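Local coordinates for BLUF domain-containing protein (Acinetobacter baumannii, PDB 6W6Z) that binds a flavin and probably serves as a blue-light photoreceptor of the BLUF family, at residues Arg23-Glu28 and Asp70-Asn75; Thr105-Leu108 and Thr114-Pro117. All blocks are in the same frame, centred on the assembly; numbering follows the deposited sequence.

Contact 1: Arg23-Glu28 and Asp70-Asn75; sequences RDILTE and DQRHYN. With FMN (flavin mononucleotide), chain B.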
loop_
_atom_site.group_PDB
_atom_site.type_symbol
_atom_site.label_atom_id
_atom_site.label_comp_id
_atom_site.label_asym_id
_atom_site.label_seq_id
_atom_site.Cartn_x
_atom_site.Cartn_y
_atom_site.Cartn_z
ATOM N N ARG A 23 -0.996 -10.439 -6.792
ATOM C CA ARG A 23 -2.242 -10.417 -7.601
ATOM C C ARG A 23 -3.452 -10.622 -6.689
ATOM O O ARG A 23 -4.453 -9.873 -6.829
ATOM C CB ARG A 23 -2.132 -11.446 -8.728
ATOM C CG ARG A 23 -1.050 -11.117 -9.738
ATOM C CD ARG A 23 -0.727 -12.264 -10.694
ATOM N NE ARG A 23 -1.626 -12.319 -11.822
ATOM C CZ ARG A 23 -1.609 -13.265 -12.765
ATOM N NH1 ARG A 23 -2.509 -13.218 -13.742
ATOM N NH2 ARG A 23 -0.659 -14.193 -12.763
ATOM N N ASP A 24 -3.377 -11.558 -5.756
ATOM C CA ASP A 24 -4.476 -11.837 -4.771
ATOM C C ASP A 24 -4.756 -10.612 -3.881
ATOM O O ASP A 24 -5.959 -10.171 -3.744
ATOM C CB ASP A 24 -4.142 -13.030 -3.889
ATOM C CG ASP A 24 -4.327 -14.395 -4.542
ATOM O OD1 ASP A 24 -4.939 -14.474 -5.597
ATOM O OD2 ASP A 24 -3.832 -15.355 -3.975
ATOM N N ILE A 25 -3.710 -10.012 -3.332
ATOM C CA ILE A 25 -3.873 -8.790 -2.485
ATOM C C ILE A 25 -4.611 -7.696 -3.279
ATOM O O ILE A 25 -5.566 -7.116 -2.766
ATOM C CB ILE A 25 -2.505 -8.329 -1.975
ATOM C CG1 ILE A 25 -1.917 -9.333 -0.969
ATOM C CG2 ILE A 25 -2.595 -6.931 -1.397
ATOM C CD1 ILE A 25 -0.456 -9.099 -0.659
ATOM N N LEU A 26 -4.167 -7.387 -4.492
ATOM C CA LEU A 26 -4.801 -6.295 -5.299
ATOM C C LEU A 26 -6.234 -6.667 -5.697
ATOM O O LEU A 26 -7.123 -5.762 -5.709
ATOM C CB LEU A 26 -3.928 -6.010 -6.517
ATOM C CG LEU A 26 -2.563 -5.414 -6.195
ATOM C CD1 LEU A 26 -1.696 -5.398 -7.448
ATOM C CD2 LEU A 26 -2.697 -4.024 -5.585
ATOM N N THR A 27 -6.481 -7.912 -6.081
ATOM C CA THR A 27 -7.865 -8.355 -6.377
ATOM C C THR A 27 -8.748 -8.110 -5.147
ATOM O O THR A 27 -9.828 -7.529 -5.333
ATOM C CB THR A 27 -7.949 -9.837 -6.750
ATOM O OG1 THR A 27 -7.173 -10.043 -7.922
ATOM C CG2 THR A 27 -9.378 -10.273 -6.993
ATOM N N GLU A 28 -8.329 -8.565 -3.966
ATOM C CA GLU A 28 -9.135 -8.412 -2.713
ATOM C C GLU A 28 -9.307 -6.921 -2.397
ATOM O O GLU A 28 -10.461 -6.481 -2.143
ATOM C CB GLU A 28 -8.467 -9.114 -1.537
ATOM C CG GLU A 28 -8.390 -10.627 -1.676
ATOM C CD GLU A 28 -7.393 -11.252 -0.717
ATOM O OE1 GLU A 28 -7.227 -10.686 0.372
ATOM O OE2 GLU A 28 -6.752 -12.279 -1.062
ATOM N N ASP A 70 -3.091 -10.286 8.365
ATOM C CA ASP A 70 -2.936 -10.999 7.072
ATOM C C ASP A 70 -1.662 -11.850 7.151
ATOM O O ASP A 70 -0.629 -11.279 7.520
ATOM C CB ASP A 70 -2.961 -10.020 5.903
ATOM C CG ASP A 70 -3.151 -10.688 4.558
ATOM O OD1 ASP A 70 -2.268 -11.497 4.163
ATOM O OD2 ASP A 70 -4.162 -10.377 3.912
ATOM N N GLN A 71 -1.743 -13.131 6.761
ATOM C CA GLN A 71 -0.597 -14.100 6.724
ATOM C C GLN A 71 0.551 -13.623 5.802
ATOM O O GLN A 71 1.740 -14.082 5.960
ATOM C CB GLN A 71 -1.125 -15.439 6.210
ATOM C CG GLN A 71 -0.089 -16.555 6.222
ATOM C CD GLN A 71 0.720 -16.681 4.953
ATOM O OE1 GLN A 71 0.299 -16.265 3.876
ATOM N NE2 GLN A 71 1.890 -17.295 5.080
ATOM N N ARG A 72 0.244 -12.763 4.842
ATOM C CA ARG A 72 1.177 -12.430 3.706
ATOM C C ARG A 72 2.212 -11.370 4.096
ATOM O O ARG A 72 3.200 -11.106 3.310
ATOM C CB ARG A 72 0.337 -12.059 2.487
ATOM C CG ARG A 72 -0.354 -13.280 1.902
ATOM C CD ARG A 72 -1.436 -13.000 0.910
ATOM N NE ARG A 72 -2.582 -12.334 1.501
ATOM C CZ ARG A 72 -3.682 -12.074 0.823
ATOM N NH1 ARG A 72 -3.771 -12.472 -0.440
ATOM N NH2 ARG A 72 -4.691 -11.439 1.389
ATOM N N HIS A 73 2.082 -10.756 5.259
ATOM C CA HIS A 73 3.087 -9.796 5.771
ATOM C C HIS A 73 3.120 -9.860 7.304
ATOM O O HIS A 73 2.247 -10.577 7.874
ATOM C CB HIS A 73 2.831 -8.392 5.211
ATOM C CG HIS A 73 1.588 -7.747 5.725
ATOM N ND1 HIS A 73 1.348 -6.420 5.536
ATOM C CD2 HIS A 73 0.516 -8.241 6.394
ATOM C CE1 HIS A 73 0.186 -6.101 6.089
ATOM N NE2 HIS A 73 -0.367 -7.201 6.613
ATOM N N TYR A 74 4.137 -9.238 7.897
ATOM C CA TYR A 74 4.414 -9.240 9.357
ATOM C C TYR A 74 5.272 -8.029 9.701
ATOM O O TYR A 74 5.669 -7.276 8.772
ATOM C CB TYR A 74 5.092 -10.546 9.793
ATOM C CG TYR A 74 6.507 -10.699 9.282
ATOM C CD1 TYR A 74 6.790 -11.088 7.983
ATOM C CD2 TYR A 74 7.571 -10.503 10.137
ATOM C CE1 TYR A 74 8.098 -11.199 7.537
ATOM C CE2 TYR A 74 8.872 -10.657 9.723
ATOM C CZ TYR A 74 9.145 -10.970 8.410
ATOM O OH TYR A 74 10.463 -11.083 8.060
ATOM N N ASN A 75 5.533 -7.804 11.001
ATOM C CA ASN A 75 6.379 -6.659 11.422
ATOM C C ASN A 75 5.713 -5.357 10.933
ATOM O O ASN A 75 6.383 -4.520 10.350
ATOM C CB ASN A 75 7.791 -6.776 10.826
ATOM C CG ASN A 75 8.838 -5.930 11.528
ATOM O OD1 ASN A 75 9.398 -6.369 12.522
ATOM N ND2 ASN A 75 9.139 -4.743 11.002
HETATM N N1 FMN B . -7.762 -5.817 1.790
HETATM C C2 FMN B . -8.599 -4.825 1.441
HETATM O O2 FMN B . -9.847 -5.064 1.494
HETATM N N3 FMN B . -8.158 -3.577 1.175
HETATM C C4 FMN B . -6.856 -3.253 1.161
HETATM O O4 FMN B . -6.447 -2.129 0.883
HETATM C C4A FMN B . -5.886 -4.297 1.466
HETATM N N5 FMN B . -4.585 -4.093 1.461
HETATM C C5A FMN B . -3.767 -5.111 1.829
HETATM C C6 FMN B . -2.411 -4.875 1.809
HETATM C C7 FMN B . -1.523 -5.860 2.204
HETATM C C7M FMN B . -0.061 -5.542 2.143
HETATM C C8 FMN B . -1.986 -7.227 2.500
HETATM C C8M FMN B . -0.953 -8.281 2.872
HETATM C C9 FMN B . -3.351 -7.456 2.522
HETATM C C9A FMN B . -4.240 -6.453 2.156
HETATM N N10 FMN B . -5.612 -6.668 2.102
HETATM C C10 FMN B . -6.439 -5.607 1.790
HETATM C "C1'" FMN B . -6.243 -7.999 2.394
HETATM C "C2'" FMN B . -6.797 -8.199 3.787
HETATM O "O2'" FMN B . -5.699 -8.400 4.691
HETATM C "C3'" FMN B . -7.701 -9.459 3.759
HETATM O "O3'" FMN B . -7.070 -10.547 3.074
HETATM C "C4'" FMN B . -8.996 -9.256 2.999
HETATM O "O4'" FMN B . -9.688 -8.098 3.521
HETATM C "C5'" FMN B . -9.920 -10.489 3.158
HETATM O "O5'" FMN B . -10.323 -10.732 4.523
HETATM P P FMN B . -11.375 -11.922 4.962
HETATM O O1P FMN B . -10.457 -13.077 5.315
HETATM O O2P FMN B . -12.099 -11.274 6.129
HETATM O O3P FMN B . -12.257 -12.223 3.763
HETATM O O HOH W 1 -2.569 -14.946 -1.734
#

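Contact 2: Thr105-Leu108 and Thr114-Pro117; sequences TFFL and TFNP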
loop_
_atom_site.group_PDB
_atom_site.type_symbol
_atom_site.label_atom_id
_atom_site.label_comp_id
_atom_site.label_asym_id
_atom_site.label_seq_id
_atom_site.Cartn_x
_atom_site.Cartn_y
_atom_site.Cartn_z
ATOM N N THR A 105 16.089 6.990 -6.568
ATOM C CA THR A 105 16.854 8.261 -6.393
ATOM C C THR A 105 16.534 8.901 -5.032
ATOM O O THR A 105 17.451 9.314 -4.327
ATOM C CB THR A 105 16.652 9.200 -7.577
ATOM O OG1 THR A 105 17.170 8.490 -8.697
ATOM C CG2 THR A 105 17.362 10.522 -7.376
ATOM N N PHE A 106 15.271 8.881 -4.614
ATOM C CA PHE A 106 14.841 9.433 -3.315
ATOM C C PHE A 106 15.567 8.744 -2.157
ATOM O O PHE A 106 16.127 9.416 -1.224
ATOM C CB PHE A 106 13.327 9.317 -3.238
ATOM C CG PHE A 106 12.777 9.683 -1.895
ATOM C CD1 PHE A 106 12.874 10.993 -1.451
ATOM C CD2 PHE A 106 12.232 8.724 -1.070
ATOM C CE1 PHE A 106 12.355 11.343 -0.217
ATOM C CE2 PHE A 106 11.733 9.077 0.174
ATOM C CZ PHE A 106 11.774 10.388 0.576
ATOM N N PHE A 107 15.582 7.414 -2.196
ATOM C CA PHE A 107 16.161 6.571 -1.131
ATOM C C PHE A 107 17.675 6.821 -1.083
ATOM O O PHE A 107 18.240 7.056 0.013
ATOM C CB PHE A 107 15.787 5.104 -1.374
ATOM C CG PHE A 107 14.493 4.663 -0.741
ATOM C CD1 PHE A 107 14.481 4.143 0.541
ATOM C CD2 PHE A 107 13.284 4.716 -1.423
ATOM C CE1 PHE A 107 13.305 3.716 1.144
ATOM C CE2 PHE A 107 12.107 4.284 -0.816
ATOM C CZ PHE A 107 12.117 3.783 0.462
ATOM N N LEU A 108 18.326 6.752 -2.238
ATOM C CA LEU A 108 19.798 6.867 -2.332
ATOM C C LEU A 108 20.242 8.271 -1.907
ATOM O O LEU A 108 21.314 8.375 -1.248
ATOM C CB LEU A 108 20.262 6.553 -3.755
ATOM C CG LEU A 108 20.167 5.093 -4.170
ATOM C CD1 LEU A 108 20.298 4.985 -5.690
ATOM C CD2 LEU A 108 21.214 4.233 -3.487
ATOM N N THR A 114 18.918 0.394 0.492
ATOM C CA THR A 114 17.784 -0.473 0.080
ATOM C C THR A 114 16.539 0.392 -0.096
ATOM O O THR A 114 16.543 1.539 0.285
ATOM C CB THR A 114 17.563 -1.640 1.047
ATOM O OG1 THR A 114 17.144 -1.134 2.321
ATOM C CG2 THR A 114 18.810 -2.485 1.204
ATOM N N PHE A 115 15.513 -0.149 -0.724
ATOM C CA PHE A 115 14.284 0.592 -1.075
ATOM C C PHE A 115 13.121 0.065 -0.234
ATOM O O PHE A 115 11.936 0.165 -0.630
ATOM C CB PHE A 115 14.165 0.426 -2.582
ATOM C CG PHE A 115 15.471 0.753 -3.244
ATOM C CD1 PHE A 115 15.883 2.077 -3.298
ATOM C CD2 PHE A 115 16.315 -0.235 -3.722
ATOM C CE1 PHE A 115 17.084 2.418 -3.894
ATOM C CE2 PHE A 115 17.519 0.106 -4.296
ATOM C CZ PHE A 115 17.905 1.433 -4.372
ATOM N N ASN A 116 13.472 -0.463 0.917
ATOM C CA ASN A 116 12.516 -1.048 1.889
ATOM C C ASN A 116 11.842 0.112 2.604
ATOM O O ASN A 116 12.493 0.895 3.283
ATOM C CB ASN A 116 13.235 -1.995 2.847
ATOM C CG ASN A 116 12.331 -2.693 3.841
ATOM O OD1 ASN A 116 11.341 -2.130 4.320
ATOM N ND2 ASN A 116 12.683 -3.933 4.152
ATOM N N PRO A 117 10.508 0.253 2.467
ATOM C CA PRO A 117 9.808 1.369 3.079
ATOM C C PRO A 117 9.771 1.340 4.613
ATOM O O PRO A 117 9.457 2.341 5.208
ATOM C CB PRO A 117 8.381 1.317 2.500
ATOM C CG PRO A 117 8.255 -0.040 1.864
ATOM C CD PRO A 117 9.637 -0.618 1.680
#

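Contact 1: Arg23-Glu28 and Asp70-Asn75
Arg72 forms salt bridges to Glu28 and Asp70 beside the flavin of this BLUF domain, where helix 18-36 faces the turn that leads into strand 73-83. The Arg72 side chain can be followed outward from CB, which lies 4.0 Å from the flavin methyl C8M. CD passes Ile25 CG1. A bend at chi3 (-66°) then lays the guanidinium under Ile25, with CG1 over the centre of one face. NE gives a nearly straight bond to the syn lone pair of Asp70 OD1 (2.8 Å, 174°), and NH2 reaches Asp70 OD2, making a side-on pair. OD1 also takes the backbone N of Arg72 on its anti lone pair, an Asx turn that steadies the carboxylate. NH2 turns its second hydrogen to Glu28 OE1 at 2.8 Å. NH1 adds a more bent bond to Glu28 OE2, so this grip is end-on, with the carboxylate and guanidinium planes 27° apart. Arg72 thus holds together two acids that would otherwise probably repel. The acids also meet the ribityl chain: O2' donates to Asp70 OD2 (2.6 Å), and O3' lies near both carboxylates. At the last atom, NH1, a water accepts at 3.0 Å and donates to Asp24 OD2 at 2.6 Å.

Contact 2: Thr105-Leu108 and Thr114-Pro117
Phe107 on helix 101-109 packs against Phe115 in an offset edge-to-face aromatic pair. The contact folds the loop after this helix back onto it, a helix-loop packing that follows the BLUF sheet in the chain. The ring planes stand at 79°, and the centroids are 5.9 Å apart. Phe115 turns its edge to the face of Phe107.

The tight part is around the buried Phe107 ring. Phe115 CA sits over its centre in a CH-pi contact, 3.9 Å from the centroid and only 9° off the normal. The loop backbone therefore covers this face. Thr114 O comes within 3.3 Å of Phe107 CD1. This carbonyl is buried here and has no hydrogen-bond partner in the model. Asn116 O approaches Phe107 CE1, and Pro117 CA lies at the ring edge, near CZ. The backbone of Phe115 is held from outside the pair, its N by Asp46 and its O by the hydroxyl of Tyr43.

The outer side is looser. Leu108 is exposed, and CG is its nearest atom to the Phe115 ring. It stands at the edge of that ring, 4.1 Å from CE1. The first torsion of Phe115 (-49°) sets CG anti to the carbonyl carbon and carries the ring across to the helix, where CD1 rests 3.6 Å from Phe107 CB.

The two contacts follow one another along the chain, and contact 1 closes before contact 2 opens. Their centres are 22 Å apart. Their nearest atoms are about 8 Å apart, so they do not touch. Contact 1 is part of the flavin pocket and is built mainly on charge. Contact 2 is largely apolar and aromatic. Pro117 brings it nearer the pocket: its side chain lies about 10 Å from the flavin and about 9 Å from that of Gln51, which binds it. Strand 2-11 gives a second connection: Gln10 bonds the backbone of Tyr74 in contact 1 and the side-chain amide of Asn116 in contact 2.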